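Local coordinates for protein polyketide biosynthesis 3-hydroxy-3-methylglutaryl-ACP synthase PksG (Bacillus subtilis, PDB 4YXT) that catalyses the aldol condensation of an acetyl group carried by an acyl carrier protein with a beta-ketothioester polyketide intermediate during bacillaene biosynthesis, at residues S133-R147 and A168-N180. The protein carries 1 engineered substitution. Numbering follows the deposited sequence.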
loop_
_atom_site.group_PDB
_atom_site.type_symbol
_atom_site.label_atom_id
_atom_site.label_comp_id
_atom_site.label_asym_id
_atom_site.label_seq_id
_atom_site.Cartn_x
_atom_site.Cartn_y
_atom_site.Cartn_z
ATOM N N SER A 133 -2.542 3.886 -20.116
ATOM C CA SER A 133 -1.757 5.065 -20.397
ATOM C C SER A 133 -0.579 4.643 -21.295
ATOM O O SER A 133 0.537 4.485 -20.811
ATOM C CB SER A 133 -1.268 5.641 -19.063
ATOM O OG SER A 133 -0.717 6.956 -19.183
ATOM N N PRO A 134 -0.836 4.432 -22.611
ATOM C CA PRO A 134 0.197 3.957 -23.566
ATOM C C PRO A 134 1.455 4.754 -23.496
ATOM O O PRO A 134 1.395 5.954 -23.467
ATOM C CB PRO A 134 -0.457 4.178 -24.949
ATOM C CG PRO A 134 -1.939 4.095 -24.652
ATOM C CD PRO A 134 -2.134 4.689 -23.277
ATOM N N GLY A 135 2.598 4.083 -23.424
ATOM C CA GLY A 135 3.867 4.768 -23.346
ATOM C C GLY A 135 4.304 5.065 -21.903
ATOM O O GLY A 135 5.482 5.368 -21.678
ATOM N N ALA A 136 3.403 4.946 -20.918
ATOM C CA ALA A 136 3.746 5.394 -19.526
ATOM C C ALA A 136 4.721 4.438 -18.832
ATOM O O ALA A 136 4.915 3.314 -19.215
ATOM C CB ALA A 136 2.500 5.588 -18.670
ATOM N N LYS A 137 5.326 4.897 -17.767
ATOM C CA LYS A 137 6.221 4.039 -17.012
ATOM C C LYS A 137 5.772 4.110 -15.548
ATOM O O LYS A 137 4.938 4.948 -15.165
ATOM C CB LYS A 137 7.650 4.561 -17.216
ATOM C CG LYS A 137 8.231 4.268 -18.567
ATOM C CD LYS A 137 9.103 5.374 -19.108
ATOM C CE LYS A 137 10.391 4.891 -19.755
ATOM N NZ LYS A 137 10.203 3.919 -20.869
ATOM N N ALA A 138 6.300 3.222 -14.745
ATOM C CA ALA A 138 6.117 3.258 -13.309
ATOM C C ALA A 138 7.480 3.141 -12.677
ATOM O O ALA A 138 8.384 2.460 -13.190
ATOM C CB ALA A 138 5.243 2.082 -12.874
ATOM N N LEU A 139 7.604 3.759 -11.519
ATOM C CA LEU A 139 8.733 3.622 -10.652
ATOM C C LEU A 139 8.274 2.983 -9.322
ATOM O O LEU A 139 7.333 3.442 -8.707
ATOM C CB LEU A 139 9.281 4.999 -10.402
ATOM C CG LEU A 139 10.589 5.099 -9.646
ATOM C CD1 LEU A 139 11.748 4.302 -10.251
ATOM C CD2 LEU A 139 10.920 6.546 -9.621
ATOM N N VAL A 140 8.900 1.863 -8.962
ATOM C CA VAL A 140 8.621 1.178 -7.742
ATOM C C VAL A 140 9.912 1.252 -6.996
ATOM O O VAL A 140 10.981 0.961 -7.543
ATOM C CB VAL A 140 8.250 -0.316 -7.960
ATOM C CG1 VAL A 140 7.953 -0.997 -6.644
ATOM C CG2 VAL A 140 7.061 -0.453 -8.868
ATOM N N ILE A 141 9.797 1.632 -5.742
ATOM C CA ILE A 141 10.914 1.796 -4.891
ATOM C C ILE A 141 10.607 1.037 -3.581
ATOM O O ILE A 141 9.686 1.370 -2.885
ATOM C CB ILE A 141 11.105 3.281 -4.562
ATOM C CG1 ILE A 141 11.401 4.077 -5.825
ATOM C CG2 ILE A 141 12.222 3.441 -3.536
ATOM C CD1 ILE A 141 11.798 5.518 -5.554
ATOM N N ALA A 142 11.380 0.008 -3.286
ATOM C CA ALA A 142 11.320 -0.631 -2.009
ATOM C C ALA A 142 12.440 -0.064 -1.095
ATOM O O ALA A 142 13.590 -0.154 -1.441
ATOM C CB ALA A 142 11.432 -2.127 -2.191
ATOM N N SER A 143 12.070 0.516 0.060
ATOM C CA SER A 143 12.967 1.204 1.023
ATOM C C SER A 143 12.627 0.768 2.465
ATOM O O SER A 143 11.524 1.002 2.957
ATOM C CB SER A 143 12.763 2.734 0.872
ATOM O OG SER A 143 13.826 3.548 1.420
ATOM N N ASP A 144 13.565 0.118 3.142
ATOM C CA ASP A 144 13.391 -0.315 4.527
ATOM C C ASP A 144 14.686 -0.146 5.320
ATOM O O ASP A 144 15.784 -0.297 4.767
ATOM C CB ASP A 144 12.958 -1.784 4.648
ATOM C CG ASP A 144 11.432 -1.975 4.550
ATOM O OD1 ASP A 144 10.667 -1.255 5.254
ATOM O OD2 ASP A 144 11.010 -2.849 3.733
ATOM N N ILE A 145 14.495 0.175 6.610
ATOM C CA ILE A 145 15.528 0.410 7.594
ATOM C C ILE A 145 15.186 -0.443 8.812
ATOM O O ILE A 145 14.106 -0.299 9.364
ATOM C CB ILE A 145 15.527 1.864 8.077
ATOM C CG1 ILE A 145 16.124 2.839 7.037
ATOM C CG2 ILE A 145 16.401 2.001 9.329
ATOM C CD1 ILE A 145 15.467 2.906 5.693
ATOM N N SER A 146 16.093 -1.326 9.223
ATOM C CA SER A 146 15.960 -2.006 10.516
ATOM C C SER A 146 16.054 -1.048 11.704
ATOM O O SER A 146 16.670 -0.001 11.611
ATOM C CB SER A 146 17.036 -3.057 10.676
ATOM O OG SER A 146 16.943 -3.937 9.601
ATOM N N ARG A 147 15.519 -1.477 12.837
ATOM C CA ARG A 147 15.313 -0.631 14.013
ATOM C C ARG A 147 15.990 -1.154 15.300
ATOM O O ARG A 147 15.844 -2.323 15.689
ATOM C CB ARG A 147 13.807 -0.424 14.228
ATOM C CG ARG A 147 12.970 -1.641 14.627
ATOM C CD ARG A 147 13.089 -2.829 13.696
ATOM N NE ARG A 147 14.286 -3.628 13.990
ATOM C CZ ARG A 147 14.718 -4.656 13.251
ATOM N NH1 ARG A 147 14.044 -5.033 12.176
ATOM N NH2 ARG A 147 15.836 -5.310 13.599
ATOM N N ALA A 168 20.563 -7.470 10.204
ATOM C CA ALA A 168 19.517 -6.492 10.315
ATOM C C ALA A 168 19.926 -5.241 9.557
ATOM O O ALA A 168 20.489 -4.328 10.145
ATOM C CB ALA A 168 19.274 -6.167 11.793
ATOM N N GLY A 169 19.618 -5.174 8.263
ATOM C CA GLY A 169 20.096 -4.077 7.447
ATOM C C GLY A 169 19.225 -2.871 7.129
ATOM O O GLY A 169 18.188 -2.616 7.755
ATOM N N ALA A 170 19.714 -2.093 6.169
ATOM C CA ALA A 170 19.069 -0.887 5.679
ATOM C C ALA A 170 19.413 -0.762 4.196
ATOM O O ALA A 170 20.560 -0.913 3.798
ATOM C CB ALA A 170 19.578 0.334 6.397
ATOM N N GLY A 171 18.444 -0.435 3.366
ATOM C CA GLY A 171 18.688 -0.476 1.946
ATOM C C GLY A 171 17.464 -0.022 1.214
ATOM O O GLY A 171 16.405 0.125 1.833
ATOM N N ALA A 172 17.621 0.202 -0.098
ATOM C CA ALA A 172 16.513 0.501 -0.977
ATOM C C ALA A 172 16.905 0.078 -2.340
ATOM O O ALA A 172 18.093 0.104 -2.689
ATOM C CB ALA A 172 16.111 1.980 -0.953
ATOM N N VAL A 173 15.920 -0.403 -3.075
ATOM C CA VAL A 173 16.073 -0.732 -4.478
ATOM C C VAL A 173 14.949 -0.043 -5.286
ATOM O O VAL A 173 13.762 -0.140 -4.928
ATOM C CB VAL A 173 15.988 -2.251 -4.767
ATOM C CG1 VAL A 173 16.250 -2.550 -6.254
ATOM C CG2 VAL A 173 16.972 -3.059 -3.959
ATOM N N ALA A 174 15.321 0.622 -6.372
ATOM C CA ALA A 174 14.375 1.363 -7.147
ATOM C C ALA A 174 14.319 0.648 -8.456
ATOM O O ALA A 174 15.358 0.272 -9.003
ATOM C CB ALA A 174 14.848 2.798 -7.314
ATOM N N VAL A 175 13.119 0.430 -8.962
ATOM C CA VAL A 175 12.893 -0.340 -10.148
ATOM C C VAL A 175 11.974 0.489 -11.069
ATOM O O VAL A 175 10.848 0.796 -10.685
ATOM C CB VAL A 175 12.168 -1.664 -9.799
ATOM C CG1 VAL A 175 11.785 -2.441 -11.048
ATOM C CG2 VAL A 175 12.955 -2.604 -8.874
ATOM N N LEU A 176 12.452 0.790 -12.284
ATOM C CA LEU A 176 11.705 1.426 -13.342
ATOM C C LEU A 176 11.062 0.411 -14.242
ATOM O O LEU A 176 11.730 -0.416 -14.790
ATOM C CB LEU A 176 12.652 2.260 -14.209
ATOM C CG LEU A 176 11.992 3.158 -15.268
ATOM C CD1 LEU A 176 11.299 4.379 -14.670
ATOM C CD2 LEU A 176 13.054 3.579 -16.277
ATOM N N VAL A 177 9.748 0.497 -14.403
ATOM C CA VAL A 177 8.957 -0.509 -15.035
ATOM C C VAL A 177 8.329 0.158 -16.257
ATOM O O VAL A 177 7.825 1.317 -16.201
ATOM C CB VAL A 177 7.882 -1.065 -14.069
ATOM C CG1 VAL A 177 7.017 -2.112 -14.726
ATOM C CG2 VAL A 177 8.521 -1.633 -12.793
ATOM N N GLY A 178 8.381 -0.559 -17.372
ATOM C CA GLY A 178 8.022 0.029 -18.650
ATOM C C GLY A 178 7.770 -0.949 -19.765
ATOM O O GLY A 178 7.766 -2.173 -19.559
ATOM N N GLU A 179 7.559 -0.403 -20.960
ATOM C CA GLU A 179 7.208 -1.226 -22.105
ATOM C C GLU A 179 8.415 -1.786 -22.859
ATOM O O GLU A 179 8.245 -2.644 -23.682
ATOM C CB GLU A 179 6.261 -0.441 -23.026
ATOM C CG GLU A 179 4.992 0.067 -22.319
ATOM C CD GLU A 179 4.144 0.933 -23.226
ATOM O OE1 GLU A 179 4.620 1.200 -24.353
ATOM O OE2 GLU A 179 3.016 1.336 -22.848
ATOM N N ASN A 180 9.631 -1.371 -22.533
ATOM C CA ASN A 180 10.843 -1.977 -23.133
ATOM C C ASN A 180 11.780 -2.634 -22.124
ATOM O O ASN A 180 12.873 -2.154 -21.905
ATOM C CB ASN A 180 11.649 -0.934 -23.937
ATOM C CG ASN A 180 12.821 -1.569 -24.669
ATOM O OD1 ASN A 180 12.763 -2.766 -25.060
ATOM N ND2 ASN A 180 13.911 -0.799 -24.841
HETATM O O HOH W 1 7.046 2.125 -20.946
HETATM O O HOH W 2 2.319 1.764 -20.123
#
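Glu179 reaches back from the end of strand 170-178 to Gly135 in the type II beta turn Ser133–Ala136, which leads into strand 137-145. From CB the side chain sets off with CG anti to the carbonyl carbon (chi1 -56°) and then runs extended, which carries Glu179 CD to 3.5 Å from Gly135 N. Glu179 OE1 stays farther off, whereas Glu179 OE2 accepts the hydrogen bond from Gly135 N at 2.8 Å, the donor lying 42° out of the carboxylate plane. Gln131 also donates to Glu179 OE2, and one water links Ala136 O to Glu179 N.

Between 137-145 and 170-178 the pairing is regular and antiparallel, with paired backbone bonds at Ala138–Val177, Val140–Val175, Ala142–Val173 and Asp144–Gly171. Leu139, Ile141, Ser143 and Ile145 share one face with Leu176, Ala174, Ala172 and Ala170; there Ile141 CG1 lies 4.0 Å from Ala174 CB, and both residues pack against Ala59 of helix 51-64. At the far end Gly169 O is gripped twice by one residue, by Ser146 N at 2.9 Å and by Ser146 OG at 2.6 Å, the hydroxyl arriving in the carbonyl plane on a lone pair.

On the opposite face Asp144 turns toward the probable catalytic centre, its OD1 accepting a hydrogen bond from Ala82 N, where an engineered alanine replaces the probable proton donor/acceptor. These are adjacent interior strands, flanked by 74-80 and 5-12, of the mixed sheet in a thiolase-like fold, as in HMG-CoA synthases.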